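Local coordinates for endo-alpha-mannosidase (Bacteroides thetaiotaomicron, PDB 4ACY), which hydrolyses alpha-mannosidic linkages as a family GH99 endo-alpha-mannosidase, an endo-acting enzyme type associated with N-glycan processing, at residues Q267-A270 and N274-F277. Numbering follows the deposited sequence.
Sequences QQWA and NKLF
Ala270 O takes the backbone N-H of Lys275 in a nearly straight bond, 2.8 Å between O and N at 177°, with the donor tilted from the carbonyl plane. This is the closing bond of a Schellman motif: Asn274, with positive phi, is its C-prime residue and turns the chain out of the helix and back towards it, into the strand. Ala270 packs into the bend, its CB 3.3 Å from Lys275 O and 3.7 Å from Phe277 CB. One turn earlier, Gln267 bends at chi2 (62°) and brings OE1 to the edge of the Phe277 ring, in its plane, 3.6 Å from CD2. A water donates to Gln267 OE1 at 2.7 Å and accepts from the backbone N of Phe277, so the amide oxygen reaches the start of the strand through one bridge. Phe277 swings CG anti to its N, chi1 169°, which lays CD2 3.7 Å from Gln267 CA; its ring also meets Phe245 of strand 244-246 and, edge-to-face, Trp263 at the start of helix 263-272. Replacing Phe277 by an alanine would probably open a gap beside Gln267 and leave those two rings without their partner. Trp269 CZ3 touches Lys275 CG at 3.9 Å, the two side chains running side by side, while Lys275 NZ donates a hydrogen bond to Met242 O. Within the TIM barrel, helix 263-272 here gives way to strand 276-281, completing the beta-alpha-beta unit begun by the parallel strand 244-246.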
ATOM      1  N   GLN A 267     -19.130  -3.904   2.843  1.00 21.60           N
ATOM      2  CA  GLN A 267     -19.625  -2.605   2.372  1.00 22.08           C
ATOM      3  C   GLN A 267     -20.971  -2.286   3.009  1.00 22.80           C
ATOM      4  O   GLN A 267     -21.227  -1.147   3.400  1.00 22.21           O
ATOM      5  CB  GLN A 267     -19.758  -2.590   0.843  1.00 21.59           C
ATOM      6  CG  GLN A 267     -20.514  -1.364   0.252  1.00 21.69           C
ATOM      7  CD  GLN A 267     -19.838  -0.016   0.535  1.00 22.31           C
ATOM      8  OE1 GLN A 267     -18.714   0.054   1.035  1.00 21.92           O
ATOM      9  NE2 GLN A 267     -20.544   1.070   0.221  1.00 22.44           N
ATOM     10  N   GLN A 268     -21.830  -3.299   3.094  1.00 24.43           N
ATOM     11  CA  GLN A 268     -23.136  -3.144   3.741  1.00 25.70           C
ATOM     12  C   GLN A 268     -22.974  -2.724   5.202  1.00 24.96           C
ATOM     13  O   GLN A 268     -23.685  -1.838   5.665  1.00 24.84           O
ATOM     14  CB  GLN A 268     -23.966  -4.434   3.644  1.00 27.68           C
ATOM     15  CG  GLN A 268     -24.599  -4.722   2.280  1.00 30.80           C
ATOM     16  CD  GLN A 268     -25.245  -6.119   2.210  1.00 33.72           C
ATOM     17  OE1 GLN A 268     -25.806  -6.619   3.202  1.00 36.66           O
ATOM     18  NE2 GLN A 268     -25.173  -6.749   1.037  1.00 35.18           N
ATOM     19  N   TRP A 269     -22.033  -3.352   5.913  1.00 24.35           N
ATOM     20  CA  TRP A 269     -21.723  -2.996   7.299  1.00 24.25           C
ATOM     21  C   TRP A 269     -21.213  -1.557   7.389  1.00 24.11           C
ATOM     22  O   TRP A 269     -21.624  -0.793   8.270  1.00 23.71           O
ATOM     23  CB  TRP A 269     -20.676  -3.953   7.899  1.00 24.44           C
ATOM     24  CG  TRP A 269     -20.477  -3.744   9.381  1.00 24.10           C
ATOM     25  CD1 TRP A 269     -21.129  -4.396  10.396  1.00 24.87           C
ATOM     26  CD2 TRP A 269     -19.589  -2.811  10.017  1.00 24.28           C
ATOM     27  NE1 TRP A 269     -20.700  -3.935  11.611  1.00 24.67           N
ATOM     28  CE2 TRP A 269     -19.761  -2.958  11.415  1.00 24.21           C
ATOM     29  CE3 TRP A 269     -18.675  -1.860   9.543  1.00 23.94           C
ATOM     30  CZ2 TRP A 269     -19.041  -2.200  12.346  1.00 24.43           C
ATOM     31  CZ3 TRP A 269     -17.962  -1.105  10.469  1.00 23.85           C
ATOM     32  CH2 TRP A 269     -18.149  -1.279  11.853  1.00 24.22           C
ATOM     33  N   ALA A 270     -20.311  -1.196   6.471  1.00 23.60           N
ATOM     34  CA  ALA A 270     -19.732   0.138   6.449  1.00 24.29           C
ATOM     35  C   ALA A 270     -20.821   1.200   6.319  1.00 24.90           C
ATOM     36  O   ALA A 270     -20.835   2.170   7.073  1.00 25.58           O
ATOM     37  CB  ALA A 270     -18.721   0.273   5.305  1.00 23.15           C
ATOM     38  N   ASN A 274     -21.798   4.045   9.189  1.00 26.95           N
ATOM     39  CA  ASN A 274     -21.169   5.315   8.792  1.00 27.30           C
ATOM     40  C   ASN A 274     -19.633   5.249   8.723  1.00 26.07           C
ATOM     41  O   ASN A 274     -18.929   6.154   9.203  1.00 25.80           O
ATOM     42  CB  ASN A 274     -21.625   6.469   9.707  1.00 29.37           C
ATOM     43  CG  ASN A 274     -21.481   7.834   9.044  1.00 31.05           C
ATOM     44  OD1 ASN A 274     -21.623   7.969   7.826  1.00 33.48           O
ATOM     45  ND2 ASN A 274     -21.201   8.854   9.848  1.00 32.51           N
ATOM     46  N   LYS A 275     -19.125   4.164   8.143  1.00 24.19           N
ATOM     47  CA  LYS A 275     -17.674   3.969   7.997  1.00 23.28           C
ATOM     48  C   LYS A 275     -17.312   3.820   6.521  1.00 22.46           C
ATOM     49  O   LYS A 275     -18.162   3.463   5.704  1.00 22.70           O
ATOM     50  CB  LYS A 275     -17.201   2.725   8.776  1.00 22.71           C
ATOM     51  CG  LYS A 275     -17.451   2.756  10.290  1.00 22.98           C
ATOM     52  CD  LYS A 275     -16.761   3.943  10.981  1.00 23.48           C
ATOM     53  CE  LYS A 275     -17.010   3.932  12.480  1.00 23.31           C
ATOM     54  NZ  LYS A 275     -16.569   5.186  13.173  1.00 23.53           N
ATOM     55  N   LEU A 276     -16.048   4.084   6.184  1.00 22.08           N
ATOM     56  CA  LEU A 276     -15.565   3.916   4.825  1.00 21.13           C
ATOM     57  C   LEU A 276     -14.887   2.575   4.672  1.00 20.50           C
ATOM     58  O   LEU A 276     -13.904   2.297   5.360  1.00 21.18           O
ATOM     59  CB  LEU A 276     -14.560   5.007   4.464  1.00 22.33           C
ATOM     60  CG  LEU A 276     -15.070   6.436   4.282  1.00 22.91           C
ATOM     61  CD1 LEU A 276     -13.869   7.305   3.972  1.00 23.43           C
ATOM     62  CD2 LEU A 276     -16.083   6.508   3.141  1.00 22.74           C
ATOM     63  N   PHE A 277     -15.420   1.751   3.779  1.00 18.82           N
ATOM     64  CA  PHE A 277     -14.783   0.488   3.402  1.00 18.17           C
ATOM     65  C   PHE A 277     -13.869   0.727   2.208  1.00 17.66           C
ATOM     66  O   PHE A 277     -14.315   1.208   1.152  1.00 17.82           O
ATOM     67  CB  PHE A 277     -15.863  -0.541   3.061  1.00 18.07           C
ATOM     68  CG  PHE A 277     -15.358  -1.810   2.413  1.00 17.98           C
ATOM     69  CD1 PHE A 277     -14.189  -2.454   2.853  1.00 17.81           C
ATOM     70  CD2 PHE A 277     -16.086  -2.384   1.374  1.00 17.96           C
ATOM     71  CE1 PHE A 277     -13.774  -3.640   2.248  1.00 17.89           C
ATOM     72  CE2 PHE A 277     -15.686  -3.559   0.776  1.00 17.93           C
ATOM     73  CZ  PHE A 277     -14.527  -4.197   1.216  1.00 17.84           C
TER
HETATM   74  O   HOH W   1     -17.943   2.259   2.318  1.00 22.40           O